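Local coordinates for probable glutamine synthetase (Pseudomonas aeruginosa, PDB 4HPP), which belongs to the glutamine synthetase family and, in this model, carries a magnesium ion and glutamic acid in a pocket of its catalytic domain, at residues 312-317 against 329-334; 129-134 against 236-241; 7-12 against 23-28; 74-79 against 91-96. One frame throughout, in Å; residues are numbered along the deposited sequence.

Contact 1 of 4, residues 312-317 against 329-334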
loop_
_atom_site.group_PDB
_atom_site.type_symbol
_atom_site.label_atom_id
_atom_site.label_comp_id
_atom_site.label_asym_id
_atom_site.label_seq_id
_atom_site.Cartn_x
_atom_site.Cartn_y
_atom_site.Cartn_z
ATOM N N LEU A 312 20.768 -16.822 47.210
ATOM C CA LEU A 312 20.991 -15.468 47.763
ATOM C C LEU A 312 22.433 -15.141 47.541
ATOM O O LEU A 312 23.311 -15.919 47.895
ATOM C CB LEU A 312 20.664 -15.429 49.253
ATOM C CG LEU A 312 20.313 -14.153 49.994
ATOM C CD1 LEU A 312 19.052 -13.517 49.464
ATOM C CD2 LEU A 312 20.092 -14.448 51.473
ATOM N N ARG A 313 22.699 -14.005 46.914
ATOM C CA ARG A 313 24.059 -13.703 46.494
ATOM C C ARG A 313 24.485 -12.359 47.007
ATOM O O ARG A 313 23.774 -11.376 46.865
ATOM C CB ARG A 313 24.179 -13.756 44.970
ATOM C CG ARG A 313 25.528 -13.289 44.415
ATOM C CD ARG A 313 25.644 -13.566 42.923
ATOM N NE ARG A 313 24.875 -12.615 42.109
ATOM C CZ ARG A 313 25.341 -11.457 41.627
ATOM N NH1 ARG A 313 24.540 -10.684 40.902
ATOM N NH2 ARG A 313 26.596 -11.069 41.866
ATOM N N ILE A 314 25.642 -12.345 47.641
ATOM C CA ILE A 314 26.322 -11.126 48.033
ATOM C C ILE A 314 26.942 -10.477 46.802
ATOM O O ILE A 314 27.706 -11.119 46.077
ATOM C CB ILE A 314 27.442 -11.435 49.036
ATOM C CG1 ILE A 314 26.888 -12.211 50.246
ATOM C CG2 ILE A 314 28.094 -10.142 49.485
ATOM C CD1 ILE A 314 27.884 -13.162 50.882
ATOM N N CYS A 315 26.586 -9.216 46.563
ATOM C CA CYS A 315 27.103 -8.430 45.420
ATOM C C CYS A 315 28.200 -7.522 45.931
ATOM O O CYS A 315 27.913 -6.397 46.420
ATOM C CB CYS A 315 26.010 -7.567 44.746
ATOM S SG CYS A 315 24.573 -8.489 44.116
ATOM N N PRO A 316 29.456 -7.989 45.802
ATOM C CA PRO A 316 30.549 -7.309 46.464
ATOM C C PRO A 316 30.727 -5.926 45.843
ATOM O O PRO A 316 30.175 -5.639 44.770
ATOM C CB PRO A 316 31.750 -8.205 46.161
ATOM C CG PRO A 316 31.438 -8.795 44.817
ATOM C CD PRO A 316 29.929 -8.794 44.662
ATOM N N VAL A 317 31.467 -5.070 46.529
ATOM C CA VAL A 317 31.718 -3.727 46.027
ATOM C C VAL A 317 32.658 -3.694 44.779
ATOM O O VAL A 317 33.398 -4.645 44.518
ATOM C CB VAL A 317 32.197 -2.824 47.177
ATOM C CG1 VAL A 317 31.018 -2.530 48.110
ATOM C CG2 VAL A 317 33.373 -3.470 47.913
ATOM N N TYR A 329 27.003 -2.014 48.304
ATOM C CA TYR A 329 26.966 -3.367 48.840
ATOM C C TYR A 329 25.530 -3.774 49.134
ATOM O O TYR A 329 24.757 -3.049 49.806
ATOM C CB TYR A 329 27.777 -3.441 50.112
ATOM C CG TYR A 329 27.910 -4.830 50.665
ATOM C CD1 TYR A 329 29.040 -5.621 50.365
ATOM C CD2 TYR A 329 26.921 -5.351 51.515
ATOM C CE1 TYR A 329 29.177 -6.897 50.898
ATOM C CE2 TYR A 329 27.043 -6.618 52.049
ATOM C CZ TYR A 329 28.165 -7.386 51.740
ATOM O OH TYR A 329 28.236 -8.632 52.288
ATOM N N ASN A 330 25.173 -4.942 48.622
ATOM C CA ASN A 330 23.830 -5.391 48.758
ATOM C C ASN A 330 23.762 -6.898 48.630
ATOM O O ASN A 330 24.785 -7.553 48.353
ATOM C CB ASN A 330 22.904 -4.662 47.747
ATOM C CG ASN A 330 23.072 -5.158 46.318
ATOM O OD1 ASN A 330 22.652 -6.283 45.963
ATOM N ND2 ASN A 330 23.661 -4.317 45.482
ATOM N N LEU A 331 22.558 -7.422 48.840
ATOM C CA LEU A 331 22.260 -8.824 48.646
ATOM C C LEU A 331 21.121 -9.045 47.647
ATOM O O LEU A 331 20.006 -8.492 47.752
ATOM C CB LEU A 331 21.927 -9.473 49.998
ATOM C CG LEU A 331 23.091 -9.614 51.006
ATOM C CD1 LEU A 331 22.671 -9.192 52.399
ATOM C CD2 LEU A 331 23.512 -11.060 51.019
ATOM N N GLU A 332 21.410 -9.919 46.715
ATOM C CA GLU A 332 20.553 -10.266 45.643
ATOM C C GLU A 332 19.886 -11.649 45.840
ATOM O O GLU A 332 20.570 -12.695 45.866
ATOM C CB GLU A 332 21.406 -10.256 44.386
ATOM C CG GLU A 332 20.940 -11.193 43.306
ATOM C CD GLU A 332 21.448 -10.792 41.943
ATOM O OE1 GLU A 332 21.000 -9.752 41.397
ATOM O OE2 GLU A 332 22.278 -11.532 41.408
ATOM N N PHE A 333 18.545 -11.613 45.972
ATOM C CA PHE A 333 17.601 -12.761 45.984
ATOM C C PHE A 333 17.234 -13.136 44.535
ATOM O O PHE A 333 16.923 -12.270 43.717
ATOM C CB PHE A 333 16.348 -12.367 46.812
ATOM C CG PHE A 333 15.270 -13.439 46.927
ATOM C CD1 PHE A 333 14.384 -13.701 45.866
ATOM C CD2 PHE A 333 15.104 -14.158 48.127
ATOM C CE1 PHE A 333 13.391 -14.678 45.972
ATOM C CE2 PHE A 333 14.112 -15.123 48.245
ATOM C CZ PHE A 333 13.251 -15.369 47.170
ATOM N N ARG A 334 17.257 -14.425 44.217
ATOM C CA ARG A 334 17.288 -14.818 42.820
ATOM C C ARG A 334 16.117 -15.674 42.392
ATOM O O ARG A 334 15.753 -15.640 41.201
ATOM C CB ARG A 334 18.627 -15.474 42.439
ATOM C CG ARG A 334 19.808 -14.591 42.758
ATOM C CD ARG A 334 21.141 -15.113 42.261
ATOM N NE ARG A 334 21.413 -14.703 40.890
ATOM C CZ ARG A 334 21.431 -15.550 39.867
ATOM N NH1 ARG A 334 21.690 -15.109 38.625
ATOM N NH2 ARG A 334 21.199 -16.851 40.107
#

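Contact 2 of 4, residues 129-134 against 236-241. With MG (magnesium ion), chain B; GLU (glutamic acid), chain D.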
loop_
_atom_site.group_PDB
_atom_site.type_symbol
_atom_site.label_atom_id
_atom_site.label_comp_id
_atom_site.label_asym_id
_atom_site.label_seq_id
_atom_site.Cartn_x
_atom_site.Cartn_y
_atom_site.Cartn_z
ATOM N N ALA A 129 16.097 -2.646 44.488
ATOM C CA ALA A 129 15.931 -2.541 43.044
ATOM C C ALA A 129 15.661 -3.946 42.457
ATOM O O ALA A 129 16.310 -4.934 42.824
ATOM C CB ALA A 129 17.139 -1.861 42.405
ATOM N N PHE A 130 14.621 -4.014 41.632
ATOM C CA PHE A 130 14.246 -5.204 40.857
ATOM C C PHE A 130 14.876 -5.143 39.437
ATOM O O PHE A 130 14.789 -4.105 38.757
ATOM C CB PHE A 130 12.743 -5.265 40.691
ATOM C CG PHE A 130 11.970 -5.463 41.944
ATOM C CD1 PHE A 130 11.401 -6.725 42.234
ATOM C CD2 PHE A 130 11.722 -4.396 42.805
ATOM C CE1 PHE A 130 10.601 -6.926 43.368
ATOM C CE2 PHE A 130 10.942 -4.589 43.946
ATOM C CZ PHE A 130 10.367 -5.851 44.238
ATOM N N GLU A 131 15.503 -6.245 39.007
ATOM C CA GLU A 131 16.076 -6.333 37.679
ATOM C C GLU A 131 15.113 -7.213 36.925
ATOM O O GLU A 131 14.688 -8.252 37.451
ATOM C CB GLU A 131 17.459 -6.998 37.687
ATOM C CG GLU A 131 18.627 -6.217 38.325
ATOM C CD GLU A 131 19.991 -6.943 38.153
ATOM O OE1 GLU A 131 21.016 -6.286 38.411
ATOM O OE2 GLU A 131 20.064 -8.150 37.739
ATOM N N HIS A 132 14.784 -6.805 35.699
ATOM C CA HIS A 132 13.761 -7.442 34.931
ATOM C C HIS A 132 14.268 -7.947 33.620
ATOM O O HIS A 132 14.977 -7.213 32.917
ATOM C CB HIS A 132 12.639 -6.475 34.698
ATOM C CG HIS A 132 11.800 -6.182 35.943
ATOM N ND1 HIS A 132 11.848 -4.981 36.598
ATOM C CD2 HIS A 132 10.809 -6.935 36.579
ATOM C CE1 HIS A 132 10.962 -4.992 37.614
ATOM N NE2 HIS A 132 10.333 -6.193 37.604
ATOM N N GLU A 133 13.940 -9.211 33.280
ATOM C CA GLU A 133 14.275 -9.727 31.977
ATOM C C GLU A 133 12.971 -10.041 31.207
ATOM O O GLU A 133 11.941 -10.400 31.802
ATOM C CB GLU A 133 15.190 -10.922 32.082
ATOM C CG GLU A 133 16.623 -10.606 32.502
ATOM C CD GLU A 133 17.373 -11.856 32.970
ATOM O OE1 GLU A 133 16.721 -12.928 33.171
ATOM O OE2 GLU A 133 18.622 -11.763 33.159
ATOM N N PHE A 134 13.004 -9.861 29.888
ATOM C CA PHE A 134 11.826 -10.082 29.074
ATOM C C PHE A 134 12.186 -10.467 27.631
ATOM O O PHE A 134 13.344 -10.264 27.156
ATOM C CB PHE A 134 10.912 -8.832 29.117
ATOM C CG PHE A 134 11.554 -7.566 28.521
ATOM C CD1 PHE A 134 12.326 -6.694 29.326
ATOM C CD2 PHE A 134 11.337 -7.221 27.180
ATOM C CE1 PHE A 134 12.890 -5.576 28.799
ATOM C CE2 PHE A 134 11.902 -6.074 26.662
ATOM C CZ PHE A 134 12.690 -5.268 27.453
ATOM N N HIS A 236 15.451 -10.240 39.700
ATOM C CA HIS A 236 16.369 -10.296 40.834
ATOM C C HIS A 236 16.194 -9.095 41.677
ATOM O O HIS A 236 16.131 -7.970 41.191
ATOM C CB HIS A 236 17.836 -10.375 40.413
ATOM C CG HIS A 236 18.188 -11.597 39.614
ATOM N ND1 HIS A 236 19.225 -11.612 38.750
ATOM C CD2 HIS A 236 17.584 -12.871 39.535
ATOM C CE1 HIS A 236 19.293 -12.839 38.149
ATOM N NE2 HIS A 236 18.291 -13.602 38.622
ATOM N N LEU A 237 16.167 -9.305 42.976
ATOM C CA LEU A 237 15.864 -8.216 43.860
ATOM C C LEU A 237 17.169 -7.963 44.600
ATOM O O LEU A 237 17.655 -8.884 45.228
ATOM C CB LEU A 237 14.732 -8.662 44.790
ATOM C CG LEU A 237 14.324 -7.856 45.993
ATOM C CD1 LEU A 237 13.983 -6.428 45.571
ATOM C CD2 LEU A 237 13.130 -8.532 46.630
ATOM N N HIS A 238 17.742 -6.756 44.464
ATOM C CA HIS A 238 18.892 -6.302 45.265
ATOM C C HIS A 238 18.424 -5.527 46.435
ATOM O O HIS A 238 17.694 -4.563 46.275
ATOM C CB HIS A 238 19.781 -5.384 44.450
ATOM C CG HIS A 238 20.431 -6.064 43.297
ATOM N ND1 HIS A 238 21.627 -6.707 43.412
ATOM C CD2 HIS A 238 20.012 -6.228 41.985
ATOM C CE1 HIS A 238 21.966 -7.261 42.230
ATOM N NE2 HIS A 238 20.985 -6.949 41.337
ATOM N N LEU A 239 18.799 -5.965 47.623
ATOM C CA LEU A 239 18.408 -5.286 48.872
ATOM C C LEU A 239 19.617 -4.864 49.670
ATOM O O LEU A 239 20.564 -5.641 49.839
ATOM C CB LEU A 239 17.518 -6.145 49.734
ATOM C CG LEU A 239 16.122 -6.255 49.118
ATOM C CD1 LEU A 239 15.392 -7.497 49.622
ATOM C CD2 LEU A 239 15.342 -4.995 49.427
ATOM N N SER A 240 19.619 -3.589 50.053
ATOM C CA SER A 240 20.560 -3.066 51.031
ATOM C C SER A 240 19.703 -2.532 52.176
ATOM O O SER A 240 18.508 -2.225 51.995
ATOM C CB SER A 240 21.517 -2.027 50.425
ATOM O OG SER A 240 20.928 -0.747 50.248
ATOM N N LEU A 241 20.297 -2.518 53.359
ATOM C CA LEU A 241 19.626 -2.066 54.582
ATOM C C LEU A 241 20.435 -0.917 55.168
ATOM O O LEU A 241 21.636 -1.076 55.336
ATOM C CB LEU A 241 19.556 -3.224 55.589
ATOM C CG LEU A 241 18.405 -4.221 55.480
ATOM C CD1 LEU A 241 18.295 -5.054 56.758
ATOM C CD2 LEU A 241 17.102 -3.501 55.216
HETATM MG MG MG B . 20.393 -10.730 33.871
HETATM N N GLU D . 17.813 -15.464 33.061
HETATM C CA GLU D . 18.314 -15.858 34.439
HETATM C C GLU D . 17.227 -16.091 35.514
HETATM O O GLU D . 16.207 -16.724 35.269
HETATM C CB GLU D . 19.307 -14.823 34.951
HETATM C CG GLU D . 20.615 -14.828 34.207
HETATM C CD GLU D . 21.476 -13.668 34.584
HETATM O OE1 GLU D . 22.532 -13.930 35.182
HETATM O OE2 GLU D . 21.094 -12.506 34.302
HETATM O OXT GLU D . 17.325 -15.643 36.662
HETATM O O HOH W 1 21.515 -10.035 38.893
#

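Contact 3 of 4, residues 7-12 against 23-28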
loop_
_atom_site.group_PDB
_atom_site.type_symbol
_atom_site.label_atom_id
_atom_site.label_comp_id
_atom_site.label_asym_id
_atom_site.label_seq_id
_atom_site.Cartn_x
_atom_site.Cartn_y
_atom_site.Cartn_z
ATOM N N VAL A 7 -9.730 12.852 25.296
ATOM C CA VAL A 7 -9.583 13.222 26.698
ATOM C C VAL A 7 -8.396 12.449 27.283
ATOM O O VAL A 7 -8.142 11.316 26.896
ATOM C CB VAL A 7 -10.962 13.116 27.472
ATOM C CG1 VAL A 7 -10.823 13.029 28.970
ATOM C CG2 VAL A 7 -11.851 14.330 27.175
ATOM N N ARG A 8 -7.617 13.066 28.156
ATOM C CA ARG A 8 -6.575 12.343 28.833
ATOM C C ARG A 8 -7.249 11.658 30.003
ATOM O O ARG A 8 -7.897 12.341 30.823
ATOM C CB ARG A 8 -5.480 13.297 29.311
ATOM C CG ARG A 8 -4.461 12.647 30.256
ATOM C CD ARG A 8 -3.443 13.694 30.637
ATOM N NE ARG A 8 -2.286 13.222 31.389
ATOM C CZ ARG A 8 -1.022 13.316 30.961
ATOM N NH1 ARG A 8 -0.762 13.830 29.767
ATOM N NH2 ARG A 8 -0.004 12.900 31.731
ATOM N N LEU A 9 -7.106 10.322 30.062
ATOM C CA LEU A 9 -7.615 9.496 31.174
ATOM C C LEU A 9 -6.524 9.207 32.230
ATOM O O LEU A 9 -5.366 8.969 31.905
ATOM C CB LEU A 9 -8.263 8.219 30.647
ATOM C CG LEU A 9 -9.312 8.569 29.547
ATOM C CD1 LEU A 9 -9.821 7.321 28.798
ATOM C CD2 LEU A 9 -10.531 9.383 30.053
ATOM N N VAL A 10 -6.894 9.264 33.505
ATOM C CA VAL A 10 -5.980 8.886 34.537
ATOM C C VAL A 10 -6.462 7.566 35.117
ATOM O O VAL A 10 -7.638 7.440 35.440
ATOM C CB VAL A 10 -5.906 9.980 35.638
ATOM C CG1 VAL A 10 -5.041 9.472 36.766
ATOM C CG2 VAL A 10 -5.288 11.239 35.054
ATOM N N SER A 11 -5.579 6.582 35.234
ATOM C CA SER A 11 -5.951 5.367 35.926
ATOM C C SER A 11 -5.535 5.307 37.394
ATOM O O SER A 11 -4.488 5.784 37.759
ATOM C CB SER A 11 -5.396 4.148 35.190
ATOM O OG SER A 11 -6.253 3.725 34.137
ATOM N N PHE A 12 -6.390 4.737 38.241
ATOM C CA PHE A 12 -6.011 4.241 39.562
ATOM C C PHE A 12 -5.801 2.703 39.419
ATOM O O PHE A 12 -6.699 1.971 38.964
ATOM C CB PHE A 12 -7.108 4.495 40.626
ATOM C CG PHE A 12 -7.497 5.932 40.810
ATOM C CD1 PHE A 12 -6.624 6.990 40.461
ATOM C CD2 PHE A 12 -8.740 6.261 41.371
ATOM C CE1 PHE A 12 -6.994 8.317 40.649
ATOM C CE2 PHE A 12 -9.117 7.622 41.566
ATOM C CZ PHE A 12 -8.245 8.634 41.183
ATOM N N GLY A 23 -7.163 -1.527 37.122
ATOM C CA GLY A 23 -7.727 -0.328 37.674
ATOM C C GLY A 23 -8.835 0.212 36.830
ATOM O O GLY A 23 -9.424 -0.522 36.024
ATOM N N ARG A 24 -9.085 1.522 36.993
ATOM C CA ARG A 24 -10.218 2.196 36.398
ATOM C C ARG A 24 -9.766 3.577 36.100
ATOM O O ARG A 24 -8.896 4.084 36.797
ATOM C CB ARG A 24 -11.321 2.343 37.431
ATOM C CG ARG A 24 -12.108 1.081 37.622
ATOM C CD ARG A 24 -13.225 1.272 38.612
ATOM N NE ARG A 24 -13.648 -0.025 39.097
ATOM C CZ ARG A 24 -14.683 -0.195 39.902
ATOM N NH1 ARG A 24 -15.350 0.880 40.289
ATOM N NH2 ARG A 24 -15.027 -1.423 40.331
ATOM N N SER A 25 -10.367 4.244 35.121
ATOM C CA SER A 25 -9.833 5.554 34.792
ATOM C C SER A 25 -10.902 6.620 34.719
ATOM O O SER A 25 -12.114 6.319 34.622
ATOM C CB SER A 25 -9.021 5.477 33.498
ATOM O OG SER A 25 -9.897 5.448 32.386
ATOM N N LEU A 26 -10.448 7.862 34.800
ATOM C CA LEU A 26 -11.340 9.046 34.828
ATOM C C LEU A 26 -10.754 10.185 34.010
ATOM O O LEU A 26 -9.561 10.188 33.724
ATOM C CB LEU A 26 -11.539 9.524 36.233
ATOM C CG LEU A 26 -10.260 9.556 37.062
ATOM C CD1 LEU A 26 -10.058 10.901 37.787
ATOM C CD2 LEU A 26 -10.374 8.433 38.074
ATOM N N PRO A 27 -11.588 11.143 33.601
ATOM C CA PRO A 27 -10.984 12.266 32.849
ATOM C C PRO A 27 -10.054 13.074 33.749
ATOM O O PRO A 27 -10.361 13.243 34.954
ATOM C CB PRO A 27 -12.207 13.104 32.410
ATOM C CG PRO A 27 -13.355 12.143 32.474
ATOM C CD PRO A 27 -13.057 11.245 33.645
ATOM N N LEU A 28 -8.917 13.498 33.187
ATOM C CA LEU A 28 -7.951 14.346 33.920
ATOM C C LEU A 28 -8.635 15.473 34.734
ATOM O O LEU A 28 -8.361 15.633 35.915
ATOM C CB LEU A 28 -6.882 14.929 32.981
ATOM C CG LEU A 28 -5.791 15.851 33.567
ATOM C CD1 LEU A 28 -4.641 15.072 34.261
ATOM C CD2 LEU A 28 -5.305 16.833 32.483
#

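Contact 4 of 4, residues 74-79 against 91-96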
loop_
_atom_site.group_PDB
_atom_site.type_symbol
_atom_site.label_atom_id
_atom_site.label_comp_id
_atom_site.label_asym_id
_atom_site.label_seq_id
_atom_site.Cartn_x
_atom_site.Cartn_y
_atom_site.Cartn_z
ATOM N N SER A 74 2.931 8.330 44.047
ATOM C CA SER A 74 3.338 7.225 43.195
ATOM C C SER A 74 2.988 7.479 41.726
ATOM O O SER A 74 3.197 6.598 40.905
ATOM C CB SER A 74 2.572 6.008 43.605
ATOM O OG SER A 74 1.196 6.258 43.350
ATOM N N ARG A 75 2.444 8.662 41.412
ATOM C CA ARG A 75 2.028 8.975 40.064
ATOM C C ARG A 75 3.076 8.719 38.958
ATOM O O ARG A 75 4.226 9.132 39.066
ATOM C CB ARG A 75 1.515 10.408 39.985
ATOM C CG ARG A 75 0.971 10.754 38.599
ATOM C CD ARG A 75 -0.182 11.721 38.704
ATOM N NE ARG A 75 -0.713 12.054 37.417
ATOM C CZ ARG A 75 -1.338 13.191 37.167
ATOM N NH1 ARG A 75 -1.527 14.048 38.158
ATOM N NH2 ARG A 75 -1.773 13.467 35.939
ATOM N N VAL A 76 2.650 8.024 37.900
ATOM C CA VAL A 76 3.468 7.838 36.707
ATOM C C VAL A 76 2.887 8.606 35.535
ATOM O O VAL A 76 1.697 8.514 35.280
ATOM C CB VAL A 76 3.620 6.333 36.364
ATOM C CG1 VAL A 76 4.352 6.133 35.034
ATOM C CG2 VAL A 76 4.458 5.704 37.459
ATOM N N ARG A 77 3.728 9.368 34.841
ATOM C CA ARG A 77 3.295 10.198 33.733
ATOM C C ARG A 77 4.276 9.959 32.622
ATOM O O ARG A 77 5.404 10.442 32.713
ATOM C CB ARG A 77 3.410 11.711 34.078
ATOM C CG ARG A 77 2.431 12.398 35.039
ATOM C CD ARG A 77 2.089 13.725 34.343
ATOM N NE ARG A 77 2.177 14.987 35.119
ATOM C CZ ARG A 77 1.828 16.215 34.665
ATOM N NH1 ARG A 77 1.342 16.404 33.425
ATOM N NH2 ARG A 77 1.964 17.285 35.452
ATOM N N VAL A 78 3.876 9.250 31.568
ATOM C CA VAL A 78 4.714 9.161 30.357
ATOM C C VAL A 78 3.923 9.892 29.300
ATOM O O VAL A 78 2.877 9.398 28.833
ATOM C CB VAL A 78 4.945 7.702 29.862
ATOM C CG1 VAL A 78 5.781 7.675 28.578
ATOM C CG2 VAL A 78 5.458 6.755 30.995
ATOM N N GLU A 79 4.417 11.071 28.920
ATOM C CA GLU A 79 3.683 11.943 28.023
ATOM C C GLU A 79 3.869 11.490 26.606
ATOM O O GLU A 79 2.953 11.586 25.793
ATOM C CB GLU A 79 4.135 13.392 28.211
ATOM C CG GLU A 79 3.933 13.851 29.674
ATOM C CD GLU A 79 2.455 14.103 30.025
ATOM O OE1 GLU A 79 1.670 14.324 29.084
ATOM O OE2 GLU A 79 2.048 14.066 31.226
ATOM N N TYR A 91 -1.191 7.237 35.438
ATOM C CA TYR A 91 -1.885 6.445 36.483
ATOM C C TYR A 91 -1.136 6.575 37.796
ATOM O O TYR A 91 0.027 6.956 37.800
ATOM C CB TYR A 91 -1.971 4.921 36.096
ATOM C CG TYR A 91 -0.607 4.294 36.056
ATOM C CD1 TYR A 91 -0.000 3.797 37.207
ATOM C CD2 TYR A 91 0.096 4.217 34.865
ATOM C CE1 TYR A 91 1.285 3.208 37.151
ATOM C CE2 TYR A 91 1.355 3.622 34.791
ATOM C CZ TYR A 91 1.963 3.140 35.941
ATOM O OH TYR A 91 3.244 2.611 35.847
ATOM N N LEU A 92 -1.823 6.237 38.881
ATOM C CA LEU A 92 -1.332 6.265 40.250
ATOM C C LEU A 92 -1.615 4.917 40.948
ATOM O O LEU A 92 -2.700 4.320 40.773
ATOM C CB LEU A 92 -2.087 7.333 41.058
ATOM C CG LEU A 92 -2.019 8.797 40.675
ATOM C CD1 LEU A 92 -3.059 9.124 39.628
ATOM C CD2 LEU A 92 -2.238 9.685 41.890
ATOM N N HIS A 93 -0.658 4.465 41.760
ATOM C CA HIS A 93 -0.816 3.287 42.579
ATOM C C HIS A 93 -1.662 3.663 43.754
ATOM O O HIS A 93 -1.581 4.800 44.258
ATOM C CB HIS A 93 0.513 2.773 43.053
ATOM C CG HIS A 93 1.471 2.501 41.949
ATOM N ND1 HIS A 93 1.705 1.248 41.483
ATOM C CD2 HIS A 93 2.288 3.372 41.201
ATOM C CE1 HIS A 93 2.615 1.314 40.463
ATOM N NE2 HIS A 93 2.972 2.617 40.291
ATOM N N GLY A 94 -2.488 2.719 44.197
ATOM C CA GLY A 94 -3.405 2.992 45.253
ATOM C C GLY A 94 -3.370 1.855 46.238
ATOM O O GLY A 94 -2.899 0.733 45.923
ATOM N N ASN A 95 -3.857 2.152 47.440
ATOM C CA ASN A 95 -4.092 1.121 48.436
ATOM C C ASN A 95 -5.620 0.857 48.519
ATOM O O ASN A 95 -6.411 1.790 48.326
ATOM C CB ASN A 95 -3.538 1.539 49.803
ATOM C CG ASN A 95 -2.166 2.209 49.739
ATOM O OD1 ASN A 95 -1.256 1.772 49.030
ATOM N ND2 ASN A 95 -2.009 3.284 50.510
ATOM N N LEU A 96 -6.004 -0.403 48.778
ATOM C CA LEU A 96 -7.391 -0.843 49.002
ATOM C C LEU A 96 -7.819 -0.726 50.455
ATOM O O LEU A 96 -7.114 -1.182 51.372
ATOM C CB LEU A 96 -7.550 -2.299 48.573
ATOM C CG LEU A 96 -7.363 -2.612 47.089
ATOM C CD1 LEU A 96 -7.430 -4.111 46.823
ATOM C CD2 LEU A 96 -8.443 -1.944 46.263
#

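Contact 1 of 4, residues 312-317 against 329-334
E332 brings OE2 to the edge of the R313 guanidinium, near its plane, and forms a salt bridge there through NH1 and a weak bond from R313 NE at 2.9 Å; C315 SG lies over one face, 3.7 Å above the plane. The same OE2 sits in plane at the edge of the R334 guanidinium, its bond from R334 NE weak at 3.3 Å. A bend at chi3 (76°) turns the R313 tip toward the carboxylate, whose plane stands 68° from the guanidinium. On the face carrying I314 and L331, I314 CG1 meets L331 CD2, and I314 CG2 approaches the Y329 ring obliquely, 3.6 Å from CZ. V317 CG1 packs on Y329 CB, near the ring plane. Backbone bonds such as E332 N to R313 O, 2.8 Å and 173°, join the antiparallel strands. H238 of the adjoining strand holds N330 OD1. Because R334 also touches the bound glutamic acid, E332 is probably a second-shell residue, its carboxylate offsetting both arginine charges and perhaps helping to position R334.

Contact 2 of 4, residues 129-134 against 236-241
A129 O receives H238 N at 2.8 Å, nearly along the C=O axis, and also the CA-H of L237, whose CA is 3.5 Å away. E131 and H236 bond through both backbones, and their side chains share a water: it donates to E131 OE2 and pairs with H236 ND1 at 2.8 Å. With CG anti to the carbonyl carbon (chi1 -70°) and the chain extended, E131 OE1 accepts a weak bond from H238 NE2 (3.0 Å, 140°), while N330 fixes H238 ND1. The H236 ring directs NE2 to OXT of the bound glutamic acid, 3.0 Å away. E133 OE2 ligates magnesium at 2.2 Å, beside E180, E187 and the ligand's own OE2; E133 OE1 accepts from the ligand N at 2.8 Å. Opposite these polar groups, L237 CD1 stands over the centre of the F130 ring, a CH-pi contact 9° off the normal. Strands 124-137 and 235-243 are antiparallel neighbours; helix 196-216 packs on F130 and H132, strand 185-194 flanks the first, and strand 330-336 the second.

Contact 3 of 4, residues 7-12 against 23-28
Backbone bonds pair V10 with L26 and F12 with R24: V10 N reaches L26 O at 2.8 Å and F12 N reaches R24 O at 3.0 Å. L28 N closes on R8 O at 2.8 Å. CA-H donors add to this, as where L9 CA lies 3.3 Å from L26 O. The CH-pi contact belongs to L26: with CG held between backbone N and carbonyl carbon (chi1 43°), it places CD2 over one face of the F12 ring, 4.0 Å from its centroid and offset toward the rim; the two side chains cross at about a right angle. Apolar contacts continue with V10 CG2 against L28 CD1 and with V7 CG1 against P27 CB, 3.7 Å apart. Among polar groups, R8 forms salt bridges with E79 and D90, and S25 OG is bonded to Q153 and the F177 carbonyl of the second subunit. This is an antiparallel beta hairpin whose strand 21-27 is outermost within this chain and makes backbone bonds to the second subunit, a subunit interface as in other glutamine synthetases.

Contact 4 of 4, residues 74-79 against 91-96
R75 lies across L92: CB meets L92 CG at 3.9 Å, CG passes 4.0 Å from Y91 O, and CD rests against both L92 CG and CD1. With chi1 at -176°, CG stands opposite the backbone N, and a bend at chi2 (147°) carries the chain past the leucine. The guanidinium then has R77 NE over one face, offset toward the rim, and NH2 ends in a salt bridge with D90. One residue on, V76 and Y91 form an antiparallel hydrogen-bonded pair, with V76 N to Y91 O nearly straight at 2.8 Å. Strands 66-78 and 89-97 thus make a beta hairpin within the five-stranded sheet of the N-terminal domain. The side chains of V76 and Y91 run alongside each other in the same direction, and V76 CB makes a CH-pi contact over one face of the Y91 ring, offset toward the rim, 3.6 Å from CZ. Y91 OH and H93 NE2 both bond to OD1 of N204 on helix 196-216. S74 OG, which also pairs with D71 O, accepts a weak bond from H93 N at 3.0 Å. S74 O lies in plane at the edge of the H93 ring, 3.4 Å from CD2.

Along the chain the order is contact 3, contact 4, contact 2, contact 1, each closing before the next opens. Contacts 3 and 4 share the N-terminal sheet, where strands 9-15 and 89-97 are neighbours; their centres lie about 10 Å apart and a backbone bond between S11 O and L92 N joins them. Contacts 1 and 2, also about 10 Å apart between centres, share the catalytic-domain sheet through adjacent strands 235-243 and 330-336. Between the two pairs nothing touches: contacts 2 and 4 come within about 11 Å at their nearest atoms, and the centres of contacts 1 and 3 are about 39 Å apart. One pair thus contributes to the magnesium and glutamic acid site, whereas the other builds a domain that meets the second subunit.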